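PDB 2CZF: orotidine 5'-phosphate decarboxylase from Pyrococcus horikoshii, which probably catalyses the decarboxylation of orotidine 5'-monophosphate to UMP, the last step of de novo UMP synthesis. Local coordinates for residues A[1-6]-A[25-30]; A[52-57]-A[78-83]; A[105-110]-A[137-142]; A[159-164]-A[177-182]. All blocks are in the same frame, centred on the assembly; numbering follows the deposited sequence.

From the N terminus, interaction 1 pairs the first two strands of the barrel, closing a loop that contains helix 11-21. Interaction 2 does the same for strands 53-60 and 81-85 across helix 64-76. Interaction 3 brings together the loops that follow strands 101-105 and 135-137, and interaction 4 joins strands 158-161 and 181-184 across helix 170-177. The four follow one another in series, none nesting or crossing. They are fused through the sheet and the loops that continue it: Ile28 and Val30 join interaction 1 to interaction 2, Ala138 and Gly140 join interaction 3 to interaction 4, and Val3 meets Ile182 where the last strand meets the first. Interactions 1, 3 and 4 all touch XMP.

Interaction 1: residues A[1-6]-A[25-30]; sequences MIVLAL and ISMIKV. With XMP (xanthosine-5'-monophosphate), chain C.
Leu4 is held through both its N-H and its carbonyl by the neighbouring strand: its N donates to Met27 O at 3.2 Å, and its O takes the N-H of Lys29 N at 2.8 Å. Ser26 N adds a bond to Ile2 O, in the carbonyl plane, and Leu6 N closes the row on Lys29 O. Lys29 can be followed to its tip. Lys29 CB lies 3.8 Å from Val3 CG1, the two side chains crossing near a right angle. CG stands opposite the backbone N (chi1 179°), and the chain stays extended to CD before bending at its last two torsions. The bends bring Lys29 CE beside Ala5 CB and XMP O3', to which Lys29 NZ hydrogen-bonds at 2.8 Å; NZ also forms a salt bridge with Asp57 OD2. A leucine in place of Lys29 would probably leave XMP O3' without this donor and Asp57 without one of its charged mates. On the other face, Leu4 CB packs on Ile25 CD1 at 3.8 Å. Two parallel strands joined through a helix, with a ligand-binding lysine near their C-terminal ends, form the opening beta-alpha-beta unit of a TIM barrel.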
# COMPACT_ATOMS: atom_id res chain seq x y z
N MET A 1 -25.32 -8.22 5.36
CA MET A 1 -24.80 -7.48 4.18
C MET A 1 -23.42 -8.03 3.78
O MET A 1 -22.43 -7.86 4.49
CB MET A 1 -24.76 -6.00 4.49
CG MET A 1 -26.12 -5.42 4.82
SD MET A 1 -25.92 -3.66 4.95
CE MET A 1 -25.97 -3.24 3.21
N ILE A 2 -23.39 -8.68 2.63
CA ILE A 2 -22.19 -9.34 2.11
C ILE A 2 -21.25 -8.56 1.19
O ILE A 2 -21.68 -7.84 0.29
CB ILE A 2 -22.61 -10.63 1.36
CG1 ILE A 2 -23.38 -11.56 2.31
CG2 ILE A 2 -21.38 -11.32 0.78
CD1 ILE A 2 -23.89 -12.83 1.64
N VAL A 3 -19.95 -8.73 1.41
CA VAL A 3 -18.96 -8.07 0.56
C VAL A 3 -18.19 -9.17 -0.16
O VAL A 3 -17.56 -10.02 0.47
CB VAL A 3 -17.93 -7.23 1.38
CG1 VAL A 3 -16.89 -6.64 0.43
CG2 VAL A 3 -18.64 -6.11 2.12
N LEU A 4 -18.24 -9.16 -1.49
CA LEU A 4 -17.55 -10.17 -2.29
C LEU A 4 -16.10 -9.77 -2.56
O LEU A 4 -15.84 -8.72 -3.16
CB LEU A 4 -18.26 -10.38 -3.63
CG LEU A 4 -17.59 -11.38 -4.59
CD1 LEU A 4 -17.74 -12.79 -4.04
CD2 LEU A 4 -18.23 -11.28 -5.97
N ALA A 5 -15.17 -10.60 -2.11
CA ALA A 5 -13.74 -10.36 -2.32
C ALA A 5 -13.44 -10.98 -3.68
O ALA A 5 -13.16 -12.18 -3.78
CB ALA A 5 -12.94 -11.04 -1.23
N LEU A 6 -13.51 -10.16 -4.72
CA LEU A 6 -13.28 -10.66 -6.07
C LEU A 6 -11.82 -10.95 -6.36
O LEU A 6 -11.23 -10.34 -7.25
CB LEU A 6 -13.84 -9.66 -7.09
CG LEU A 6 -14.11 -10.21 -8.49
CD1 LEU A 6 -15.02 -11.43 -8.40
CD2 LEU A 6 -14.75 -9.13 -9.34
N ILE A 25 -25.17 -9.41 -2.88
CA ILE A 25 -24.07 -8.70 -2.24
C ILE A 25 -24.31 -7.20 -2.17
O ILE A 25 -25.09 -6.66 -2.95
CB ILE A 25 -22.71 -9.00 -2.95
CG1 ILE A 25 -22.69 -8.46 -4.38
CG2 ILE A 25 -22.49 -10.50 -2.97
CD1 ILE A 25 -21.34 -8.69 -5.10
N SER A 26 -23.67 -6.55 -1.21
CA SER A 26 -23.82 -5.11 -0.99
C SER A 26 -22.67 -4.30 -1.58
O SER A 26 -22.84 -3.14 -1.95
CB SER A 26 -23.95 -4.82 0.50
OG SER A 26 -24.92 -5.67 1.10
N MET A 27 -21.49 -4.90 -1.63
CA MET A 27 -20.31 -4.25 -2.19
C MET A 27 -19.41 -5.29 -2.80
O MET A 27 -19.55 -6.48 -2.53
CB MET A 27 -19.52 -3.49 -1.12
CG MET A 27 -20.25 -2.32 -0.52
SD MET A 27 -20.35 -2.40 1.27
CE MET A 27 -19.63 -0.86 1.73
N ILE A 28 -18.48 -4.82 -3.62
CA ILE A 28 -17.50 -5.68 -4.26
C ILE A 28 -16.15 -5.12 -3.82
O ILE A 28 -15.91 -3.92 -3.97
CB ILE A 28 -17.55 -5.55 -5.80
CG1 ILE A 28 -18.91 -6.04 -6.32
CG2 ILE A 28 -16.40 -6.35 -6.42
CD1 ILE A 28 -19.13 -5.76 -7.81
N LYS A 29 -15.28 -5.97 -3.29
CA LYS A 29 -13.96 -5.51 -2.85
C LYS A 29 -12.88 -5.95 -3.84
O LYS A 29 -12.78 -7.13 -4.15
CB LYS A 29 -13.61 -6.07 -1.46
CG LYS A 29 -12.22 -5.65 -0.95
CD LYS A 29 -11.89 -6.18 0.44
CE LYS A 29 -11.38 -7.61 0.42
NZ LYS A 29 -10.11 -7.68 -0.35
N VAL A 30 -12.09 -5.00 -4.34
CA VAL A 30 -11.00 -5.34 -5.26
C VAL A 30 -9.67 -4.96 -4.61
O VAL A 30 -9.60 -4.02 -3.80
CB VAL A 30 -11.13 -4.63 -6.63
CG1 VAL A 30 -12.51 -4.85 -7.21
CG2 VAL A 30 -10.84 -3.15 -6.49
P XMP C . -11.07 -15.75 1.99
O1P XMP C . -10.36 -16.69 2.88
O2P XMP C . -12.67 -15.92 2.05
O5' XMP C . -10.78 -14.20 2.34
O3P XMP C . -10.65 -15.94 0.44
C5' XMP C . -11.76 -13.21 2.01
C4' XMP C . -11.15 -11.81 2.05
O4' XMP C . -10.46 -11.65 3.30
C1' XMP C . -9.18 -11.09 2.97
N9 XMP C . -8.22 -11.27 4.09
C4 XMP C . -7.81 -10.31 4.91
N3 XMP C . -8.10 -8.94 4.97
N1 XMP C . -6.62 -8.74 6.88
C2 XMP C . -7.51 -8.15 5.96
O2 XMP C . -7.77 -6.95 6.04
C6 XMP C . -6.34 -10.11 6.80
O6 XMP C . -5.55 -10.62 7.60
C5 XMP C . -6.94 -10.89 5.82
N7 XMP C . -6.86 -12.19 5.51
C8 XMP C . -7.64 -12.41 4.46
C2' XMP C . -8.80 -11.86 1.71
O2' XMP C . -7.74 -11.18 1.03
C3' XMP C . -10.10 -11.65 0.94
O3' XMP C . -10.15 -10.33 0.41

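Interaction 2: residues A[52-57]-A[78-83]; sequences VEIIAD and GADYVI
Tyr81 reaches across to Glu53, its OH donating to Glu53 OE2 at 2.7 Å. OE2 lies in the plane of the ring, at its edge, whereas the hydroxyl meets the carboxylate from above, 35° out of its plane. Glu53 reaches this position by an extended chain, with CG lying opposite its carbonyl carbon (chi1 -81°). Beside it, Asp80 turns its carboxylate back to the strand, and OD2 receives the N-H of Ile54 N at 2.8 Å through its anti lone pair. Ile54 O in turn accepts from both Asp80 N and Tyr81 N, so this residue is held at both backbone ends. Ile54 CG2 sits between backbone N and carbonyl carbon and presses into the turn at Gly78, where a Schellman motif ends helix 64-76; it lies a tight 3.3 Å from Ala79 CA. Inside the barrel, Ile55 divides its branches: CG1 touches Tyr81 CD1 at 3.9 Å, and CG2 meets Ile83 CG1 at 3.8 Å. Ile83 CD1 extends to Asp57 OD1, 3.4 Å away, touching a carboxylate whose polar partners are Lys29 and Lys59. On the outer face, small Ala56 CB fits against Ala79 CB. At the N-terminal end of the strands, Glu53 OE1 and Asp80 OD1 come within 4.5 Å, a repulsion that is likely to be eased by the Tyr81 hydroxyl on Glu53 and by the Ile54 N-H and Lys47 on Asp80.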
# COMPACT_ATOMS: atom_id res chain seq x y z
N VAL A 52 -23.12 -2.68 -8.15
CA VAL A 52 -22.77 -2.78 -6.73
C VAL A 52 -21.62 -1.85 -6.32
O VAL A 52 -20.65 -1.70 -7.07
CB VAL A 52 -22.35 -4.23 -6.39
CG1 VAL A 52 -22.24 -4.40 -4.89
CG2 VAL A 52 -23.35 -5.22 -6.97
N GLU A 53 -21.73 -1.23 -5.15
CA GLU A 53 -20.67 -0.34 -4.67
C GLU A 53 -19.34 -1.08 -4.63
O GLU A 53 -19.31 -2.31 -4.56
CB GLU A 53 -21.00 0.23 -3.28
CG GLU A 53 -21.97 1.41 -3.34
CD GLU A 53 -22.25 2.04 -1.99
OE1 GLU A 53 -22.72 3.21 -1.97
OE2 GLU A 53 -22.01 1.38 -0.96
N ILE A 54 -18.24 -0.35 -4.69
CA ILE A 54 -16.93 -1.00 -4.69
C ILE A 54 -15.97 -0.46 -3.63
O ILE A 54 -15.89 0.76 -3.39
CB ILE A 54 -16.28 -0.90 -6.09
CG1 ILE A 54 -14.84 -1.45 -6.04
CG2 ILE A 54 -16.28 0.53 -6.56
CD1 ILE A 54 -14.17 -1.56 -7.40
N ILE A 55 -15.28 -1.40 -2.98
CA ILE A 55 -14.29 -1.11 -1.95
C ILE A 55 -12.94 -1.41 -2.57
O ILE A 55 -12.71 -2.54 -3.03
CB ILE A 55 -14.43 -2.04 -0.72
CG1 ILE A 55 -15.74 -1.76 0.02
CG2 ILE A 55 -13.25 -1.84 0.23
CD1 ILE A 55 -15.98 -2.71 1.20
N ALA A 56 -12.05 -0.43 -2.60
CA ALA A 56 -10.71 -0.65 -3.14
C ALA A 56 -9.81 -0.99 -1.95
O ALA A 56 -9.43 -0.12 -1.16
CB ALA A 56 -10.20 0.61 -3.85
N ASP A 57 -9.49 -2.27 -1.80
CA ASP A 57 -8.66 -2.73 -0.70
C ASP A 57 -7.22 -2.40 -1.05
O ASP A 57 -6.50 -3.24 -1.60
CB ASP A 57 -8.82 -4.24 -0.52
CG ASP A 57 -8.14 -4.74 0.73
OD1 ASP A 57 -7.51 -3.91 1.44
OD2 ASP A 57 -8.22 -5.96 1.01
N GLY A 78 -14.19 5.27 -9.79
CA GLY A 78 -15.47 4.68 -9.41
C GLY A 78 -15.53 3.99 -8.05
O GLY A 78 -16.60 3.56 -7.63
N ALA A 79 -14.39 3.84 -7.37
CA ALA A 79 -14.40 3.20 -6.06
C ALA A 79 -15.25 4.03 -5.12
O ALA A 79 -15.22 5.26 -5.18
CB ALA A 79 -12.97 3.08 -5.51
N ASP A 80 -16.01 3.37 -4.25
CA ASP A 80 -16.85 4.08 -3.27
C ASP A 80 -16.14 4.21 -1.91
O ASP A 80 -16.39 5.15 -1.16
CB ASP A 80 -18.19 3.35 -3.10
CG ASP A 80 -19.01 3.35 -4.36
OD1 ASP A 80 -19.47 4.44 -4.75
OD2 ASP A 80 -19.19 2.28 -4.98
N TYR A 81 -15.27 3.25 -1.59
CA TYR A 81 -14.54 3.29 -0.32
C TYR A 81 -13.11 2.87 -0.60
O TYR A 81 -12.85 2.12 -1.53
CB TYR A 81 -15.11 2.30 0.71
CG TYR A 81 -16.61 2.32 0.86
CD1 TYR A 81 -17.43 1.74 -0.10
CD2 TYR A 81 -17.20 2.94 1.96
CE1 TYR A 81 -18.82 1.77 0.03
CE2 TYR A 81 -18.59 2.97 2.10
CZ TYR A 81 -19.39 2.38 1.13
OH TYR A 81 -20.76 2.39 1.27
N VAL A 82 -12.18 3.35 0.22
CA VAL A 82 -10.79 2.96 0.09
C VAL A 82 -10.32 2.53 1.47
O VAL A 82 -10.55 3.24 2.45
CB VAL A 82 -9.90 4.11 -0.41
CG1 VAL A 82 -8.41 3.69 -0.36
CG2 VAL A 82 -10.28 4.48 -1.83
N ILE A 83 -9.68 1.36 1.55
CA ILE A 83 -9.18 0.88 2.84
C ILE A 83 -7.79 1.49 3.03
O ILE A 83 -6.97 1.46 2.13
CB ILE A 83 -9.09 -0.67 2.88
CG1 ILE A 83 -10.49 -1.28 2.71
CG2 ILE A 83 -8.46 -1.10 4.19
CD1 ILE A 83 -10.51 -2.80 2.67

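Interaction 3: residues A[105-110]-A[137-142]. With XMP (xanthosine-5'-monophosphate), chain C.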
# COMPACT_ATOMS: atom_id res chain seq x y z
N VAL A 105 -7.81 0.26 8.84
CA VAL A 105 -7.26 -1.00 9.34
C VAL A 105 -6.80 -0.81 10.79
O VAL A 105 -5.87 -0.05 11.04
CB VAL A 105 -6.06 -1.44 8.50
CG1 VAL A 105 -5.37 -2.63 9.16
CG2 VAL A 105 -6.52 -1.77 7.09
N VAL A 106 -7.44 -1.49 11.74
CA VAL A 106 -7.06 -1.36 13.15
C VAL A 106 -6.48 -2.66 13.73
O VAL A 106 -5.92 -2.65 14.82
CB VAL A 106 -8.27 -0.92 14.01
CG1 VAL A 106 -8.83 0.39 13.47
CG2 VAL A 106 -9.34 -1.99 14.04
N GLU A 107 -6.62 -3.76 13.00
CA GLU A 107 -6.12 -5.08 13.43
C GLU A 107 -5.98 -6.01 12.23
O GLU A 107 -6.74 -5.90 11.27
CB GLU A 107 -7.09 -5.69 14.44
CG GLU A 107 -6.73 -7.11 14.87
CD GLU A 107 -7.61 -7.62 15.99
OE1 GLU A 107 -7.77 -6.89 16.99
OE2 GLU A 107 -8.14 -8.75 15.89
N MET A 108 -5.02 -6.94 12.27
CA MET A 108 -4.82 -7.86 11.16
C MET A 108 -4.74 -9.32 11.62
O MET A 108 -4.50 -9.59 12.79
CB MET A 108 -3.57 -7.44 10.36
CG MET A 108 -3.73 -6.05 9.73
SD MET A 108 -2.41 -5.64 8.57
CE MET A 108 -2.89 -6.66 7.15
N SER A 109 -4.93 -10.27 10.70
CA SER A 109 -4.95 -11.66 11.13
C SER A 109 -3.77 -12.58 10.81
O SER A 109 -3.81 -13.75 11.16
CB SER A 109 -6.25 -12.32 10.64
OG SER A 109 -6.14 -12.73 9.29
N HIS A 110 -2.74 -12.07 10.16
CA HIS A 110 -1.59 -12.91 9.84
C HIS A 110 -0.62 -12.93 11.04
O HIS A 110 -0.64 -12.04 11.90
CB HIS A 110 -0.88 -12.40 8.58
CG HIS A 110 -0.34 -11.01 8.72
ND1 HIS A 110 -1.15 -9.92 8.99
CD2 HIS A 110 0.92 -10.52 8.64
CE1 HIS A 110 -0.41 -8.83 9.08
NE2 HIS A 110 0.86 -9.17 8.87
N ILE A 137 -11.95 -2.56 9.57
CA ILE A 137 -11.88 -3.99 9.28
C ILE A 137 -11.60 -4.71 10.59
O ILE A 137 -10.84 -4.22 11.42
CB ILE A 137 -10.72 -4.33 8.31
CG1 ILE A 137 -10.96 -3.72 6.93
CG2 ILE A 137 -10.58 -5.85 8.23
CD1 ILE A 137 -11.99 -4.47 6.09
N ALA A 138 -12.21 -5.87 10.76
CA ALA A 138 -12.00 -6.66 11.97
C ALA A 138 -11.97 -8.13 11.57
O ALA A 138 -13.01 -8.71 11.25
CB ALA A 138 -13.13 -6.40 12.96
N PRO A 139 -10.78 -8.76 11.59
CA PRO A 139 -10.71 -10.18 11.22
C PRO A 139 -11.78 -10.93 12.00
O PRO A 139 -11.83 -10.85 13.23
CB PRO A 139 -9.29 -10.57 11.63
CG PRO A 139 -8.98 -9.60 12.76
CD PRO A 139 -9.53 -8.31 12.23
N GLY A 140 -12.63 -11.66 11.30
CA GLY A 140 -13.70 -12.37 11.96
C GLY A 140 -13.50 -13.86 12.13
O GLY A 140 -14.47 -14.59 12.39
N THR A 141 -12.26 -14.32 11.99
CA THR A 141 -11.96 -15.73 12.16
C THR A 141 -12.39 -16.13 13.56
O THR A 141 -12.81 -17.27 13.81
CB THR A 141 -10.45 -16.01 11.99
OG1 THR A 141 -9.71 -15.30 12.99
CG2 THR A 141 -9.97 -15.57 10.61
N ARG A 142 -12.31 -15.17 14.48
CA ARG A 142 -12.67 -15.39 15.88
C ARG A 142 -13.71 -14.33 16.29
O ARG A 142 -13.36 -13.17 16.52
CB ARG A 142 -11.42 -15.27 16.74
CG ARG A 142 -11.38 -16.19 17.94
CD ARG A 142 -9.95 -16.31 18.47
NE ARG A 142 -9.33 -15.01 18.68
CZ ARG A 142 -8.06 -14.83 19.06
NH1 ARG A 142 -7.27 -15.88 19.27
NH2 ARG A 142 -7.59 -13.60 19.23
P XMP C . -11.07 -15.75 1.99
O1P XMP C . -10.36 -16.69 2.88
O2P XMP C . -12.67 -15.92 2.05
O5' XMP C . -10.78 -14.20 2.34
O3P XMP C . -10.65 -15.94 0.44
C5' XMP C . -11.76 -13.21 2.01
C4' XMP C . -11.15 -11.81 2.05
O4' XMP C . -10.46 -11.65 3.30
C1' XMP C . -9.18 -11.09 2.97
N9 XMP C . -8.22 -11.27 4.09
C4 XMP C . -7.81 -10.31 4.91
N3 XMP C . -8.10 -8.94 4.97
N1 XMP C . -6.62 -8.74 6.88
C2 XMP C . -7.51 -8.15 5.96
O2 XMP C . -7.77 -6.95 6.04
C6 XMP C . -6.34 -10.11 6.80
O6 XMP C . -5.55 -10.62 7.60
C5 XMP C . -6.94 -10.89 5.82
N7 XMP C . -6.86 -12.19 5.51
C8 XMP C . -7.64 -12.41 4.46
C2' XMP C . -8.80 -11.86 1.71
O2' XMP C . -7.74 -11.18 1.03
C3' XMP C . -10.10 -11.65 0.94
O3' XMP C . -10.15 -10.33 0.41
O HOH W 1 -8.46 -3.88 10.77
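The Glu107 carboxylate bears on the puckered ring of Pro139, Glu107 OE2 lying 3.4 Å from Pro139 CG. The two side chains cross at about a right angle, and Glu107 CG also lies against the ring. Pro139 CB meets Ser109 CB at 3.6 Å. Of the other flat groups, the His110 ring has Met108 CB in its plane at the edge, and its NE2 bonds to Val88 O of the second subunit. The xanthine of XMP takes two bonds at O6, from Ser109 OG at 2.8 Å and from Ser109 N at 3.2 Å. Its O2 lies 3.7 Å from Ile137 CG2. Ser109 OG is placed for this by a first torsion of 82°, which tucks it between its own N and carbonyl carbon. No hydrogen bond links the loops directly. A water lies between them, accepting from Glu107 N at 2.9 Å; its bond to Ile137 O is unusually short and so less certain. Glu107 OE1 pairs with Arg145 of helix 143-152, which ties the loop to the outer layer of the barrel. With an alanine in place of Glu107, Arg145 would probably lose its charged mate and a gap would open beside the Pro139 ring. Loops after the C-terminal ends of neighbouring strands form the active-site rim of a TIM barrel; here one of them carries the substrate-binding Ser109, in the substrate site of an OMP decarboxylase, where the orotate ring is likely to take the place of the xanthine.

Interaction 4: residues A[159-164]-A[177-182]. With XMP (xanthosine-5'-monophosphate), chain C.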
# COMPACT_ATOMS: atom_id res chain seq x y z
N ILE A 159 -18.44 -2.24 10.94
CA ILE A 159 -17.37 -3.22 11.05
C ILE A 159 -17.54 -4.19 9.89
O ILE A 159 -18.62 -4.73 9.68
CB ILE A 159 -17.45 -4.02 12.38
CG1 ILE A 159 -16.94 -3.15 13.55
CG2 ILE A 159 -16.61 -5.29 12.28
CD1 ILE A 159 -17.02 -3.88 14.90
N LEU A 160 -16.48 -4.38 9.11
CA LEU A 160 -16.52 -5.30 7.98
C LEU A 160 -15.53 -6.41 8.36
O LEU A 160 -14.38 -6.12 8.74
CB LEU A 160 -16.09 -4.60 6.70
CG LEU A 160 -16.89 -3.36 6.25
CD1 LEU A 160 -16.35 -2.09 6.95
CD2 LEU A 160 -16.75 -3.20 4.72
N ALA A 161 -15.97 -7.66 8.25
CA ALA A 161 -15.13 -8.78 8.64
C ALA A 161 -14.77 -9.85 7.61
O ALA A 161 -15.64 -10.54 7.08
CB ALA A 161 -15.77 -9.47 9.87
N PRO A 162 -13.47 -9.97 7.30
CA PRO A 162 -12.98 -10.96 6.34
C PRO A 162 -12.60 -12.21 7.14
O PRO A 162 -12.69 -12.21 8.37
CB PRO A 162 -11.77 -10.27 5.74
CG PRO A 162 -11.21 -9.51 6.91
CD PRO A 162 -12.45 -8.93 7.55
N GLY A 163 -12.18 -13.27 6.46
CA GLY A 163 -11.80 -14.48 7.18
C GLY A 163 -12.95 -15.16 7.90
O GLY A 163 -12.83 -15.59 9.06
N ILE A 164 -14.09 -15.25 7.23
CA ILE A 164 -15.25 -15.91 7.80
C ILE A 164 -15.10 -17.40 7.50
O ILE A 164 -14.81 -17.78 6.36
CB ILE A 164 -16.56 -15.38 7.18
CG1 ILE A 164 -16.68 -13.88 7.47
CG2 ILE A 164 -17.75 -16.13 7.74
CD1 ILE A 164 -16.60 -13.52 8.95
N ALA A 177 -21.81 -11.24 16.30
CA ALA A 177 -20.71 -10.73 17.11
C ALA A 177 -20.52 -9.21 16.94
O ALA A 177 -19.88 -8.57 17.78
CB ALA A 177 -19.42 -11.46 16.75
N GLY A 178 -21.06 -8.64 15.87
CA GLY A 178 -20.93 -7.20 15.65
C GLY A 178 -20.50 -6.75 14.27
O GLY A 178 -20.30 -5.55 14.04
N ALA A 179 -20.36 -7.69 13.33
CA ALA A 179 -19.95 -7.33 11.98
C ALA A 179 -21.14 -6.83 11.18
O ALA A 179 -22.18 -7.48 11.14
CB ALA A 179 -19.33 -8.55 11.28
N ASP A 180 -21.01 -5.65 10.57
CA ASP A 180 -22.11 -5.12 9.76
C ASP A 180 -22.04 -5.74 8.38
O ASP A 180 -23.06 -5.90 7.71
CB ASP A 180 -22.04 -3.60 9.63
CG ASP A 180 -22.25 -2.88 10.94
OD1 ASP A 180 -21.24 -2.62 11.62
OD2 ASP A 180 -23.42 -2.60 11.29
N TYR A 181 -20.82 -6.07 7.96
CA TYR A 181 -20.57 -6.67 6.66
C TYR A 181 -19.59 -7.83 6.82
O TYR A 181 -18.64 -7.74 7.60
CB TYR A 181 -19.90 -5.67 5.70
CG TYR A 181 -20.71 -4.43 5.41
CD1 TYR A 181 -20.74 -3.36 6.30
CD2 TYR A 181 -21.47 -4.34 4.23
CE1 TYR A 181 -21.52 -2.22 6.02
CE2 TYR A 181 -22.23 -3.22 3.95
CZ TYR A 181 -22.26 -2.16 4.84
OH TYR A 181 -23.03 -1.06 4.54
N ILE A 182 -19.83 -8.93 6.12
CA ILE A 182 -18.87 -10.03 6.19
C ILE A 182 -18.26 -10.06 4.80
O ILE A 182 -18.98 -9.95 3.81
CB ILE A 182 -19.51 -11.41 6.52
CG1 ILE A 182 -20.63 -11.73 5.54
CG2 ILE A 182 -19.96 -11.45 7.97
CD1 ILE A 182 -21.06 -13.18 5.56
P XMP C . -11.07 -15.75 1.99
O1P XMP C . -10.36 -16.69 2.88
O2P XMP C . -12.67 -15.92 2.05
O5' XMP C . -10.78 -14.20 2.34
O3P XMP C . -10.65 -15.94 0.44
C5' XMP C . -11.76 -13.21 2.01
C4' XMP C . -11.15 -11.81 2.05
O4' XMP C . -10.46 -11.65 3.30
C1' XMP C . -9.18 -11.09 2.97
N9 XMP C . -8.22 -11.27 4.09
C4 XMP C . -7.81 -10.31 4.91
N3 XMP C . -8.10 -8.94 4.97
N1 XMP C . -6.62 -8.74 6.88
C2 XMP C . -7.51 -8.15 5.96
O2 XMP C . -7.77 -6.95 6.04
C6 XMP C . -6.34 -10.11 6.80
O6 XMP C . -5.55 -10.62 7.60
C5 XMP C . -6.94 -10.89 5.82
N7 XMP C . -6.86 -12.19 5.51
C8 XMP C . -7.64 -12.41 4.46
C2' XMP C . -8.80 -11.86 1.71
O2' XMP C . -7.74 -11.18 1.03
C3' XMP C . -10.10 -11.65 0.94
O3' XMP C . -10.15 -10.33 0.41
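Ile159 and Tyr181 lie in the tightest part of this contact. Ile159 O accepts two N-H groups, both in its carbonyl plane, from Asp180 N at 2.7 Å and from Tyr181 N at 3.1 Å. One step on, Ala161 N donates to Tyr181 O at 2.7 Å. Leu160 and Tyr181 run side by side on the inner face, Leu160 CG resting 3.8 Å from Tyr181 CB. On the outer face two methyls meet, Ala161 CB and Ala179 CB, at 3.9 Å. In the Schellman turn that ends helix 170-177, the carbonyl O of Gly178 lies against Ile159 CB; at its backbone angles a CB would jam against the preceding carbonyl O, which calls for glycine. Asp180 forms the solvent-side edge, yet is firmly bonded: its CG lies opposite the carbonyl carbon (chi1 -66°), which lets Asp180 OD1 take the N-H of Ile159 N at 2.9 Å on the anti side. Looser is the long, weak ion pair of this oxygen with Arg150. Past Ala161 the chains part: Pro162 turns to the ligand, its CB 3.1 Å from XMP O4', and Ile164 comes back to touch Ile182, crossing it near a right angle. Around the two segments, Ile182 is packed by helices 170-177 and 194-205, Ala161 by helix 143-152, and backbone bonds continue the sheet from Leu160 to Val136 and Ala138 and from Ile182 to Met1.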